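Local coordinates for epidermin decarboxylase (PDB 1G63), which catalyses, as an FMN-dependent homododecamer, the oxidative decarboxylation of the C-terminal cysteine residue of the epidermin peptide, leaving a carbon-carbon double bond, at residues I7-S12 with I34-S39; I13-I18 with V79-A84; M116-W121 with K157-M162; L110-N115 with N136-Y141. All blocks are in the same frame, centred on the assembly; numbering follows the deposited sequence.

Interaction 1. Residues I7-S12 with I34-S39; sequences ICATAS and ILFSPS. With FMN (flavin mononucleotide), chain N.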
# COMPACT_ATOMS: atom_id res chain seq x y z
N ILE B 7 -16.72 29.96 6.13
CA ILE B 7 -17.56 29.01 6.86
C ILE B 7 -16.66 27.91 7.39
O ILE B 7 -15.90 27.29 6.64
CB ILE B 7 -18.62 28.33 5.96
CG1 ILE B 7 -19.67 29.35 5.51
CG2 ILE B 7 -19.28 27.17 6.73
CD1 ILE B 7 -20.70 28.75 4.57
N CYS B 8 -16.73 27.68 8.70
CA CYS B 8 -15.96 26.61 9.32
C CYS B 8 -17.00 25.55 9.67
O CYS B 8 -17.78 25.72 10.60
CB CYS B 8 -15.26 27.11 10.59
SG CYS B 8 -13.83 28.21 10.24
N ALA B 9 -17.03 24.47 8.88
CA ALA B 9 -17.99 23.39 9.08
C ALA B 9 -17.43 22.24 9.91
O ALA B 9 -16.30 21.78 9.69
CB ALA B 9 -18.48 22.87 7.73
N THR B 10 -18.23 21.76 10.86
CA THR B 10 -17.82 20.67 11.73
C THR B 10 -18.69 19.43 11.54
O THR B 10 -19.72 19.47 10.85
CB THR B 10 -17.86 21.12 13.22
OG1 THR B 10 -19.21 21.38 13.62
CG2 THR B 10 -17.02 22.37 13.40
N ALA B 11 -18.26 18.34 12.17
CA ALA B 11 -18.94 17.05 12.06
C ALA B 11 -20.33 16.94 12.65
O ALA B 11 -20.60 16.11 13.53
CB ALA B 11 -18.04 15.95 12.62
N SER B 12 -21.23 17.79 12.17
CA SER B 12 -22.62 17.76 12.58
C SER B 12 -23.34 17.11 11.41
O SER B 12 -22.97 17.32 10.26
CB SER B 12 -23.16 19.17 12.77
OG SER B 12 -24.58 19.19 12.65
N ILE B 34 -14.77 28.04 2.39
CA ILE B 34 -15.07 27.04 3.40
C ILE B 34 -13.87 26.23 3.89
O ILE B 34 -12.89 26.02 3.17
CB ILE B 34 -16.19 26.12 2.87
CG1 ILE B 34 -16.76 25.27 4.01
CG2 ILE B 34 -15.67 25.29 1.72
CD1 ILE B 34 -18.15 24.75 3.74
N LEU B 35 -13.95 25.80 5.14
CA LEU B 35 -12.90 25.03 5.80
C LEU B 35 -13.60 23.97 6.66
O LEU B 35 -14.50 24.30 7.43
CB LEU B 35 -12.07 25.98 6.68
CG LEU B 35 -10.72 25.54 7.26
CD1 LEU B 35 -10.16 26.67 8.12
CD2 LEU B 35 -10.90 24.29 8.09
N PHE B 36 -13.21 22.71 6.52
CA PHE B 36 -13.85 21.63 7.28
C PHE B 36 -12.99 21.03 8.39
O PHE B 36 -11.76 21.12 8.37
CB PHE B 36 -14.26 20.47 6.36
CG PHE B 36 -15.34 20.83 5.36
CD1 PHE B 36 -15.02 21.39 4.14
CD2 PHE B 36 -16.68 20.58 5.66
CE1 PHE B 36 -16.02 21.71 3.20
CE2 PHE B 36 -17.69 20.88 4.74
CZ PHE B 36 -17.36 21.45 3.50
N SER B 37 -13.66 20.43 9.37
CA SER B 37 -12.95 19.76 10.45
C SER B 37 -12.65 18.36 9.91
O SER B 37 -13.40 17.83 9.09
CB SER B 37 -13.84 19.67 11.69
OG SER B 37 -14.87 18.71 11.53
N PRO B 38 -11.55 17.75 10.35
CA PRO B 38 -11.21 16.40 9.87
C PRO B 38 -12.37 15.41 9.92
O PRO B 38 -12.61 14.67 8.96
CB PRO B 38 -10.07 15.98 10.81
CG PRO B 38 -9.38 17.29 11.05
CD PRO B 38 -10.53 18.25 11.28
N SER B 39 -13.11 15.41 11.02
CA SER B 39 -14.23 14.49 11.17
C SER B 39 -15.40 14.72 10.23
O SER B 39 -16.13 13.78 9.89
CB SER B 39 -14.75 14.51 12.61
OG SER B 39 -13.77 14.03 13.50
N1 FMN N . -22.07 16.27 17.12
C2 FMN N . -22.68 17.49 17.24
O2 FMN N . -22.29 18.36 17.96
N3 FMN N . -23.87 17.75 16.48
C4 FMN N . -24.45 16.88 15.63
O4 FMN N . -25.50 17.19 15.03
C4A FMN N . -23.81 15.56 15.51
N5 FMN N . -24.28 14.65 14.67
C5A FMN N . -23.57 13.50 14.45
C6 FMN N . -24.02 12.55 13.44
C7 FMN N . -23.44 11.32 13.27
C7M FMN N . -23.94 10.35 12.19
C8 FMN N . -22.16 11.04 13.95
C8M FMN N . -21.40 9.76 13.69
C9 FMN N . -21.73 11.93 14.93
C9A FMN N . -22.38 13.15 15.21
N10 FMN N . -21.97 14.10 16.19
C10 FMN N . -22.57 15.35 16.30
C1' FMN N . -20.76 13.84 16.99
C2' FMN N . -19.54 14.53 16.32
O2' FMN N . -19.30 14.13 14.97
C3' FMN N . -18.28 14.26 17.14
O3' FMN N . -18.44 14.85 18.47
C4' FMN N . -16.98 14.77 16.53
O4' FMN N . -15.84 14.30 17.28
C5' FMN N . -16.91 16.28 16.38
O5' FMN N . -15.70 16.66 15.69
P FMN N . -15.46 18.11 15.08
O1P FMN N . -15.62 19.09 16.20
O2P FMN N . -16.42 18.30 13.96
O3P FMN N . -13.98 18.06 14.55

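Interaction 2. Residues I13-I18 with V79-A84; sequences INVINI and VLPASA. With FMN (flavin mononucleotide), chain N.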
# COMPACT_ATOMS: atom_id res chain seq x y z
N ILE B 13 -24.37 16.33 11.69
CA ILE B 13 -25.12 15.66 10.64
C ILE B 13 -25.57 16.64 9.55
O ILE B 13 -25.62 16.28 8.38
CB ILE B 13 -26.37 14.93 11.22
CG1 ILE B 13 -27.12 14.20 10.11
CG2 ILE B 13 -27.28 15.93 11.92
CD1 ILE B 13 -26.29 13.18 9.36
N ASN B 14 -25.88 17.87 9.94
CA ASN B 14 -26.34 18.86 8.97
C ASN B 14 -25.28 19.43 8.05
O ASN B 14 -25.59 20.27 7.21
CB ASN B 14 -27.08 20.00 9.67
CG ASN B 14 -28.40 19.56 10.22
OD1 ASN B 14 -28.56 19.41 11.43
ND2 ASN B 14 -29.36 19.33 9.34
N VAL B 15 -24.04 18.98 8.21
CA VAL B 15 -22.98 19.47 7.34
C VAL B 15 -23.27 18.96 5.92
O VAL B 15 -22.73 19.49 4.94
CB VAL B 15 -21.60 18.98 7.80
CG1 VAL B 15 -21.49 17.48 7.64
CG2 VAL B 15 -20.50 19.70 7.03
N ILE B 16 -24.12 17.94 5.81
CA ILE B 16 -24.46 17.39 4.50
C ILE B 16 -25.32 18.36 3.69
O ILE B 16 -25.51 18.17 2.49
CB ILE B 16 -25.24 16.06 4.63
CG1 ILE B 16 -26.66 16.32 5.14
CG2 ILE B 16 -24.50 15.11 5.56
CD1 ILE B 16 -27.53 15.08 5.17
N ASN B 17 -25.84 19.39 4.35
CA ASN B 17 -26.67 20.39 3.68
C ASN B 17 -25.97 21.76 3.60
O ASN B 17 -26.60 22.75 3.24
CB ASN B 17 -28.00 20.56 4.43
CG ASN B 17 -28.89 19.34 4.32
OD1 ASN B 17 -29.65 19.03 5.24
ND2 ASN B 17 -28.80 18.63 3.19
N ILE B 18 -24.68 21.79 3.92
CA ILE B 18 -23.93 23.04 3.91
C ILE B 18 -23.91 23.72 2.54
O ILE B 18 -23.81 24.94 2.45
CB ILE B 18 -22.46 22.82 4.41
CG1 ILE B 18 -21.82 24.16 4.75
CG2 ILE B 18 -21.63 22.10 3.36
CD1 ILE B 18 -22.52 24.91 5.87
N VAL B 79 -18.99 29.39 12.22
CA VAL B 79 -18.76 27.99 12.46
C VAL B 79 -20.18 27.45 12.32
O VAL B 79 -21.02 27.58 13.21
CB VAL B 79 -18.15 27.73 13.86
CG1 VAL B 79 -18.96 28.41 14.90
CG2 VAL B 79 -18.06 26.23 14.12
N LEU B 80 -20.44 26.89 11.14
CA LEU B 80 -21.76 26.40 10.78
C LEU B 80 -21.67 25.12 9.94
O LEU B 80 -21.09 25.13 8.86
CB LEU B 80 -22.46 27.50 9.97
CG LEU B 80 -23.79 27.27 9.26
CD1 LEU B 80 -24.92 27.14 10.27
CD2 LEU B 80 -24.06 28.45 8.33
N PRO B 81 -22.19 23.99 10.45
CA PRO B 81 -22.84 23.85 11.76
C PRO B 81 -21.73 23.78 12.80
O PRO B 81 -20.60 23.41 12.47
CB PRO B 81 -23.58 22.52 11.66
CG PRO B 81 -23.51 22.14 10.21
CD PRO B 81 -22.23 22.72 9.72
N ALA B 82 -22.05 24.14 14.03
CA ALA B 82 -21.07 24.10 15.10
C ALA B 82 -21.38 22.95 16.06
O ALA B 82 -22.44 22.91 16.68
CB ALA B 82 -21.06 25.41 15.85
N SER B 83 -20.45 22.00 16.15
CA SER B 83 -20.60 20.84 17.03
C SER B 83 -20.28 21.19 18.47
O SER B 83 -19.57 22.17 18.74
CB SER B 83 -19.67 19.72 16.57
OG SER B 83 -18.31 20.14 16.65
N ALA B 84 -20.78 20.39 19.40
CA ALA B 84 -20.52 20.62 20.81
C ALA B 84 -19.01 20.56 21.02
O ALA B 84 -18.44 21.37 21.73
CB ALA B 84 -21.21 19.55 21.64
N1 FMN N . -22.07 16.27 17.12
C2 FMN N . -22.68 17.49 17.24
O2 FMN N . -22.29 18.36 17.96
N3 FMN N . -23.87 17.75 16.48
C4 FMN N . -24.45 16.88 15.63
O4 FMN N . -25.50 17.19 15.03
C4A FMN N . -23.81 15.56 15.51
N5 FMN N . -24.28 14.65 14.67
C5A FMN N . -23.57 13.50 14.45
C6 FMN N . -24.02 12.55 13.44
C7 FMN N . -23.44 11.32 13.27
C7M FMN N . -23.94 10.35 12.19
C8 FMN N . -22.16 11.04 13.95
C8M FMN N . -21.40 9.76 13.69
C9 FMN N . -21.73 11.93 14.93
C9A FMN N . -22.38 13.15 15.21
N10 FMN N . -21.97 14.10 16.19
C10 FMN N . -22.57 15.35 16.30
C1' FMN N . -20.76 13.84 16.99
C2' FMN N . -19.54 14.53 16.32
O2' FMN N . -19.30 14.13 14.97
C3' FMN N . -18.28 14.26 17.14
O3' FMN N . -18.44 14.85 18.47
C4' FMN N . -16.98 14.77 16.53
O4' FMN N . -15.84 14.30 17.28
C5' FMN N . -16.91 16.28 16.38
O5' FMN N . -15.70 16.66 15.69
P FMN N . -15.46 18.11 15.08
O1P FMN N . -15.62 19.09 16.20
O2P FMN N . -16.42 18.30 13.96
O3P FMN N . -13.98 18.06 14.55

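Interaction 3. Residues M116-W121 with K157-M162; sequences MNIRMW and KNNITM. With FMN (flavin mononucleotide), chain N.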
# COMPACT_ATOMS: atom_id res chain seq x y z
N MET B 116 -26.88 20.27 17.38
CA MET B 116 -26.69 18.99 18.03
C MET B 116 -28.03 18.53 18.57
O MET B 116 -28.98 19.31 18.60
CB MET B 116 -25.71 19.14 19.19
CG MET B 116 -26.20 20.13 20.25
SD MET B 116 -24.98 20.58 21.50
CE MET B 116 -24.06 21.87 20.63
N ASN B 117 -28.10 17.28 18.99
CA ASN B 117 -29.33 16.75 19.56
C ASN B 117 -29.60 17.51 20.85
O ASN B 117 -28.66 17.93 21.53
CB ASN B 117 -29.18 15.26 19.84
CG ASN B 117 -30.44 14.65 20.39
OD1 ASN B 117 -30.74 14.76 21.58
ND2 ASN B 117 -31.21 14.01 19.52
N ILE B 118 -30.87 17.68 21.17
CA ILE B 118 -31.28 18.40 22.38
C ILE B 118 -30.62 17.91 23.67
O ILE B 118 -30.30 18.72 24.54
CB ILE B 118 -32.82 18.37 22.54
CG1 ILE B 118 -33.25 19.28 23.69
CG2 ILE B 118 -33.29 16.94 22.77
CD1 ILE B 118 -32.89 20.74 23.47
N ARG B 119 -30.40 16.61 23.80
CA ARG B 119 -29.78 16.08 25.02
C ARG B 119 -28.34 16.54 25.19
O ARG B 119 -27.89 16.76 26.31
CB ARG B 119 -29.84 14.55 25.04
CG ARG B 119 -29.05 13.95 26.21
CD ARG B 119 -29.47 12.52 26.52
NE ARG B 119 -30.82 12.45 27.04
CZ ARG B 119 -31.58 11.37 27.08
NH1 ARG B 119 -32.80 11.46 27.60
NH2 ARG B 119 -31.15 10.20 26.60
N MET B 120 -27.61 16.67 24.08
CA MET B 120 -26.22 17.12 24.14
C MET B 120 -26.20 18.59 24.55
O MET B 120 -25.30 19.04 25.27
CB MET B 120 -25.55 16.99 22.77
CG MET B 120 -25.39 15.56 22.27
SD MET B 120 -24.69 15.52 20.61
CE MET B 120 -22.96 15.99 20.98
N TRP B 121 -27.21 19.32 24.09
CA TRP B 121 -27.34 20.74 24.38
C TRP B 121 -27.48 21.01 25.88
O TRP B 121 -27.11 22.08 26.34
CB TRP B 121 -28.55 21.29 23.63
CG TRP B 121 -28.77 22.76 23.81
CD1 TRP B 121 -29.84 23.36 24.41
CD2 TRP B 121 -27.91 23.82 23.37
NE1 TRP B 121 -29.70 24.72 24.37
CE2 TRP B 121 -28.52 25.04 23.74
CE3 TRP B 121 -26.68 23.86 22.70
CZ2 TRP B 121 -27.95 26.28 23.46
CZ3 TRP B 121 -26.11 25.09 22.42
CH2 TRP B 121 -26.75 26.29 22.80
N LYS B 157 -41.27 15.57 20.34
CA LYS B 157 -40.23 16.09 21.21
C LYS B 157 -39.68 17.42 20.73
O LYS B 157 -39.76 17.74 19.55
CB LYS B 157 -39.08 15.07 21.32
CG LYS B 157 -37.99 15.46 22.32
CD LYS B 157 -36.80 14.50 22.31
CE LYS B 157 -36.02 14.57 20.99
NZ LYS B 157 -34.76 13.76 20.99
N ASN B 158 -39.15 18.20 21.67
CA ASN B 158 -38.54 19.48 21.35
C ASN B 158 -37.21 19.10 20.70
O ASN B 158 -36.52 18.19 21.17
CB ASN B 158 -38.28 20.29 22.62
CG ASN B 158 -37.90 21.73 22.32
OD1 ASN B 158 -37.28 22.40 23.14
ND2 ASN B 158 -38.30 22.22 21.15
N ASN B 159 -36.86 19.78 19.61
CA ASN B 159 -35.62 19.48 18.90
C ASN B 159 -34.99 20.76 18.35
O ASN B 159 -35.71 21.66 17.90
CB ASN B 159 -35.91 18.52 17.74
CG ASN B 159 -36.07 17.07 18.20
OD1 ASN B 159 -36.96 16.35 17.74
ND2 ASN B 159 -35.19 16.64 19.10
N ILE B 160 -33.66 20.86 18.39
CA ILE B 160 -33.01 22.05 17.84
C ILE B 160 -32.97 21.87 16.32
O ILE B 160 -32.90 20.75 15.82
CB ILE B 160 -31.56 22.28 18.43
CG1 ILE B 160 -30.52 21.55 17.60
CG2 ILE B 160 -31.47 21.84 19.89
CD1 ILE B 160 -29.84 22.44 16.60
N THR B 161 -33.05 22.97 15.59
CA THR B 161 -33.03 22.89 14.13
C THR B 161 -31.99 23.82 13.52
O THR B 161 -31.43 24.67 14.20
CB THR B 161 -34.41 23.27 13.54
OG1 THR B 161 -34.73 24.62 13.89
CG2 THR B 161 -35.48 22.35 14.06
N MET B 162 -31.76 23.66 12.23
CA MET B 162 -30.80 24.50 11.53
C MET B 162 -31.36 25.91 11.31
O MET B 162 -32.56 26.10 11.09
CB MET B 162 -30.43 23.85 10.18
CG MET B 162 -29.48 22.64 10.30
SD MET B 162 -27.71 23.06 10.58
CE MET B 162 -27.77 23.51 12.18
N1 FMN N . -22.07 16.27 17.12
C2 FMN N . -22.68 17.49 17.24
O2 FMN N . -22.29 18.36 17.96
N3 FMN N . -23.87 17.75 16.48
C4 FMN N . -24.45 16.88 15.63
O4 FMN N . -25.50 17.19 15.03
C4A FMN N . -23.81 15.56 15.51
N5 FMN N . -24.28 14.65 14.67
C5A FMN N . -23.57 13.50 14.45
C6 FMN N . -24.02 12.55 13.44
C7 FMN N . -23.44 11.32 13.27
C7M FMN N . -23.94 10.35 12.19
C8 FMN N . -22.16 11.04 13.95
C8M FMN N . -21.40 9.76 13.69
C9 FMN N . -21.73 11.93 14.93
C9A FMN N . -22.38 13.15 15.21
N10 FMN N . -21.97 14.10 16.19
C10 FMN N . -22.57 15.35 16.30
C1' FMN N . -20.76 13.84 16.99
C2' FMN N . -19.54 14.53 16.32
O2' FMN N . -19.30 14.13 14.97
C3' FMN N . -18.28 14.26 17.14
O3' FMN N . -18.44 14.85 18.47
C4' FMN N . -16.98 14.77 16.53
O4' FMN N . -15.84 14.30 17.28
C5' FMN N . -16.91 16.28 16.38
O5' FMN N . -15.70 16.66 15.69
P FMN N . -15.46 18.11 15.08
O1P FMN N . -15.62 19.09 16.20
O2P FMN N . -16.42 18.30 13.96
O3P FMN N . -13.98 18.06 14.55
O HOH W 1 -32.57 17.78 18.80

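Interaction 4. Residues L110-N115 with N136-Y141; sequences LFIFPN and NDVKVY. With FMN (flavin mononucleotide), chain N.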
# COMPACT_ATOMS: atom_id res chain seq x y z
N LEU B 110 -15.69 35.94 14.97
CA LEU B 110 -16.38 34.66 15.08
C LEU B 110 -17.87 34.65 15.40
O LEU B 110 -18.34 35.33 16.31
CB LEU B 110 -15.63 33.81 16.10
CG LEU B 110 -15.70 32.29 16.02
CD1 LEU B 110 -15.22 31.82 14.66
CD2 LEU B 110 -14.85 31.70 17.13
N PHE B 111 -18.61 33.85 14.64
CA PHE B 111 -20.05 33.68 14.84
C PHE B 111 -20.36 32.17 14.89
O PHE B 111 -20.16 31.45 13.91
CB PHE B 111 -20.85 34.32 13.69
CG PHE B 111 -20.64 35.80 13.56
CD1 PHE B 111 -19.50 36.31 12.94
CD2 PHE B 111 -21.59 36.70 14.06
CE1 PHE B 111 -19.30 37.68 12.82
CE2 PHE B 111 -21.40 38.07 13.95
CZ PHE B 111 -20.25 38.56 13.33
N ILE B 112 -20.84 31.71 16.03
CA ILE B 112 -21.14 30.30 16.22
C ILE B 112 -22.61 29.89 16.14
O ILE B 112 -23.46 30.47 16.82
CB ILE B 112 -20.57 29.83 17.58
CG1 ILE B 112 -19.06 30.07 17.61
CG2 ILE B 112 -20.92 28.36 17.82
CD1 ILE B 112 -18.42 29.72 18.93
N PHE B 113 -22.91 28.90 15.30
CA PHE B 113 -24.28 28.40 15.15
C PHE B 113 -24.35 26.94 15.62
O PHE B 113 -24.18 26.01 14.85
CB PHE B 113 -24.75 28.49 13.70
CG PHE B 113 -24.84 29.89 13.19
CD1 PHE B 113 -23.73 30.52 12.63
CD2 PHE B 113 -26.04 30.59 13.27
CE1 PHE B 113 -23.81 31.84 12.18
CE2 PHE B 113 -26.14 31.90 12.82
CZ PHE B 113 -25.02 32.52 12.27
N PRO B 114 -24.62 26.74 16.92
CA PRO B 114 -24.71 25.39 17.49
C PRO B 114 -25.73 24.48 16.81
O PRO B 114 -26.82 24.92 16.44
CB PRO B 114 -25.08 25.65 18.95
CG PRO B 114 -24.50 27.01 19.22
CD PRO B 114 -24.83 27.76 17.95
N ASN B 115 -25.36 23.21 16.65
CA ASN B 115 -26.26 22.21 16.09
C ASN B 115 -25.91 20.85 16.68
O ASN B 115 -24.80 20.35 16.51
CB ASN B 115 -26.18 22.14 14.58
CG ASN B 115 -27.20 21.17 13.99
OD1 ASN B 115 -26.86 20.08 13.53
ND2 ASN B 115 -28.48 21.56 14.04
N ASN B 136 -17.07 36.87 26.39
CA ASN B 136 -15.77 37.21 25.84
C ASN B 136 -15.83 37.67 24.40
O ASN B 136 -14.86 37.52 23.65
CB ASN B 136 -14.81 36.03 25.99
CG ASN B 136 -14.20 35.95 27.38
OD1 ASN B 136 -13.35 36.76 27.74
ND2 ASN B 136 -14.65 34.98 28.17
N ASP B 137 -16.97 38.23 24.01
CA ASP B 137 -17.17 38.78 22.67
C ASP B 137 -17.28 37.82 21.50
O ASP B 137 -17.08 38.21 20.35
CB ASP B 137 -16.10 39.82 22.36
CG ASP B 137 -16.44 41.19 22.92
OD1 ASP B 137 -16.70 41.28 24.14
OD2 ASP B 137 -16.46 42.16 22.14
N VAL B 138 -17.58 36.56 21.78
CA VAL B 138 -17.75 35.60 20.71
C VAL B 138 -19.25 35.46 20.55
O VAL B 138 -19.96 35.11 21.49
CB VAL B 138 -17.11 34.24 21.06
CG1 VAL B 138 -17.43 33.22 19.99
CG2 VAL B 138 -15.61 34.41 21.19
N LYS B 139 -19.75 35.77 19.36
CA LYS B 139 -21.18 35.67 19.10
C LYS B 139 -21.65 34.22 18.97
O LYS B 139 -21.20 33.48 18.09
CB LYS B 139 -21.56 36.45 17.84
CG LYS B 139 -21.43 37.97 17.97
CD LYS B 139 -19.97 38.41 17.99
CE LYS B 139 -19.84 39.94 18.09
NZ LYS B 139 -20.40 40.48 19.37
N VAL B 140 -22.53 33.83 19.87
CA VAL B 140 -23.08 32.48 19.87
C VAL B 140 -24.59 32.58 19.72
O VAL B 140 -25.28 33.06 20.60
CB VAL B 140 -22.76 31.73 21.18
CG1 VAL B 140 -23.28 30.31 21.11
CG2 VAL B 140 -21.27 31.74 21.45
N TYR B 141 -25.09 32.12 18.58
CA TYR B 141 -26.52 32.18 18.29
C TYR B 141 -27.35 31.18 19.12
O TYR B 141 -26.90 30.08 19.43
CB TYR B 141 -26.67 31.94 16.79
CG TYR B 141 -28.07 31.84 16.25
CD1 TYR B 141 -28.75 30.62 16.25
CD2 TYR B 141 -28.70 32.94 15.68
CE1 TYR B 141 -30.02 30.50 15.69
CE2 TYR B 141 -29.96 32.84 15.12
CZ TYR B 141 -30.62 31.62 15.13
OH TYR B 141 -31.88 31.52 14.58
N1 FMN N . -22.07 16.27 17.12
C2 FMN N . -22.68 17.49 17.24
O2 FMN N . -22.29 18.36 17.96
N3 FMN N . -23.87 17.75 16.48
C4 FMN N . -24.45 16.88 15.63
O4 FMN N . -25.50 17.19 15.03
C4A FMN N . -23.81 15.56 15.51
N5 FMN N . -24.28 14.65 14.67
C5A FMN N . -23.57 13.50 14.45
C6 FMN N . -24.02 12.55 13.44
C7 FMN N . -23.44 11.32 13.27
C7M FMN N . -23.94 10.35 12.19
C8 FMN N . -22.16 11.04 13.95
C8M FMN N . -21.40 9.76 13.69
C9 FMN N . -21.73 11.93 14.93
C9A FMN N . -22.38 13.15 15.21
N10 FMN N . -21.97 14.10 16.19
C10 FMN N . -22.57 15.35 16.30
C1' FMN N . -20.76 13.84 16.99
C2' FMN N . -19.54 14.53 16.32
O2' FMN N . -19.30 14.13 14.97
C3' FMN N . -18.28 14.26 17.14
O3' FMN N . -18.44 14.85 18.47
C4' FMN N . -16.98 14.77 16.53
O4' FMN N . -15.84 14.30 17.28
C5' FMN N . -16.91 16.28 16.38
O5' FMN N . -15.70 16.66 15.69
P FMN N . -15.46 18.11 15.08
O1P FMN N . -15.62 19.09 16.20
O2P FMN N . -16.42 18.30 13.96
O3P FMN N . -13.98 18.06 14.55

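Interaction 1. Residues I7-S12 with I34-S39
The first torsion of S37 (chi1 73°) sets OG between its own backbone N and carbonyl carbon, and, with its CB turned toward the facing segment, the hydroxyl reaches the phosphate that A11 N also holds. Farther back, I34 swings CG1 away from its N (chi1 -167°) and carries CD1 across I7, where it meets CG2 at 4.0 Å. Between these two points run neighbouring parallel strands. L35 N donates to I7 O, A9 N to L35 O, and S37 N to A9 O, the last at 3.0 Å just where both strands give out. On the face shared by I7 and A9, A9 CB touches CD2 of the F36 ring obliquely at 3.6 Å. Helix 18-25, which crosses over this face, completes the beta-alpha-beta unit of a Rossmann-like fold. Beyond the strands A11 sits at the centre of an inverse gamma turn, closed by S12 N bonding to T10 O, and its CB packs on S39 CB at 3.6 Å. The turn leaves the two polar backbone atoms of A11 bonded to different parts of the cofactor: N gives a nearly straight bond (163°) to FMN O2P at 2.6 Å, while A11 O accepts from the ribityl O2' at 2.8 Å. T10 turns its OG1 instead to P81 O, tying the turn to strand 76-82. Since O2P is gripped by one peptide N-H and the S37 hydroxyl at 2.9 Å, the phosphate is recognised here by neutral donors, and its negative charge is probably balanced by N-H and O-H dipoles at this end.

Interaction 2. Residues I13-I18 with V79-A84
P81 lays CG of its ring over the peptide link between N14 and V15, 3.8 Å from V15 N, while CD faces the V15 side chain with CB 4.3 Å away. The peptide bond before P81 is cis, the chain turns a corner at L80 and P81, and the ring points toward the 3-10 turn of residues 13-16. I18 adds the second point of touch: its CG1 lies opposite the backbone N (chi1 -164°), and a bend at the second torsion brings CD1 to L80 O at 3.3 Å. No hydrogen bond crosses; apolar side-chain carbons rest on one another and on backbone atoms. Past the corner S83 OG donates to FMN O1P at 2.9 Å, and A84 N to the flavin O2, also at 2.9 Å. S83 is also the N-cap of helix 84-91, its OG paired with T86 N, so the phosphate lies near a helix start that would probably favour its charge. The contact wedges the link between strand 5-9 and helix 18-25 against the end of strand 76-82; V15 also packs on A9 and F36, I18 on I7 and I34, and L80 leans on F113 of strand 110-114.

Interaction 3. Residues M116-W121 with K157-M162
The chain at I118, just entering a short, weakly bonded helical turn, passes strand residue N159 with their CA atoms 5.7 Å apart, and no direct hydrogen bond joins the two segments. A water does so: it accepts from I118 N at 2.9 Å, from N159 ND2 and, at 3.3 Å, from I160 N, so three donors converge on one oxygen. The I118 and I160 side chains run antiparallel alongside each other, CD1 of I118 lying 4.0 Å from CG2 of I160, while I160 CG1 lies against M116 O. The other branch of I118, CG2, rests near N158 O and the far end of K157. K157 keeps its first two torsions extended and bends at the third, which brings NZ beside I118 CG2 at 3.9 Å and crosswise to the N117 amide; NZ also makes a long, weak ion pair with E150. N117 is the N-cap of the helical turn: its OD1 takes the R119 N-H at 2.9 Å, the donor tilted 19° from the carbonyl plane. Strand 156-161 pairs antiparallel with 144-149 as a hairpin that stands off the parallel sheet, consistent with the substrate clamp known in this enzyme. The helical segment also turns to the flavin. M116 brings its CA to within 3.4 Å of FMN N3, and its SD lies in the plane of the W121 ring, at the edge. M120 CE lies 3.9 Å from the flavin O2, and the same side chain packs on H67 of a neighbouring subunit, the active-site histidine.

Interaction 4. Residues L110-N115 with N136-Y141
I112 and V138 make the dense side of this contact: CD1 of I112 meets CG1 of V138 obliquely at 3.8 Å, and L110 CD2 lies alongside the same methyl. V140 belongs to this face too, its CG1 standing 4.0 Å from P114 CG, and L133 of helix 124-134 packs on I112, V138 and V140. The backbones are correspondingly firm here. I112 N points straight at K139 O (2.7 Å, 176°), and Y141 N returns a bond to I112 O, so I112 is held at both its polar backbone atoms. The opposite face is mixed. F113 and Y141 cross obliquely, ring planes 40° apart and CD2 of F113 3.8 Å from CG of Y141, while F171 of helix 165-172 meets the Y141 ring edge-to-face. On the side of F111 and K139 the contact slackens. K139 N reaches L110 O in a weak 3.4 Å bond, and K139 is exposed: CB lies 3.8 Å from F111 CD2, CG runs alongside the ring, and bends at the second and fourth torsions carry the amino group off into solvent. Residues 139-140 form the outermost strand of the parallel sheet within this chain, entered from helix 124-134 through a Schellman motif whose positive-phi residue is D137. At the other end, strand 110-114 runs straight into the cofactor site, where N115 O accepts the flavin N3-H at 2.8 Å. That carbonyl is matched to the imide N-H of the isoalloxazine, and because it follows a bonded strand, the sheet probably fixes where the acceptor stands.

Overall arrangement
Three of the contacts lie on one parallel sheet: interactions 1, 2 and 4 reach strands 32-36, 5-9, 76-82, 110-114 and 139-140, consecutive in the sheet order, and interaction 3 is set apart on the hairpin and the helical turn after strand 110-114. Along the chain interactions 1 and 2 interleave, as do 3 and 4, the first pair closing before the second opens. Centres of interactions 1 and 2 are about 7 Å apart, those of 1 and 3 about 19 Å. All four touch the same FMN, approached by strand ends, loops and helix starts, so the cofactor site is assembled from sequence-distant pieces of a Rossmann-like fold.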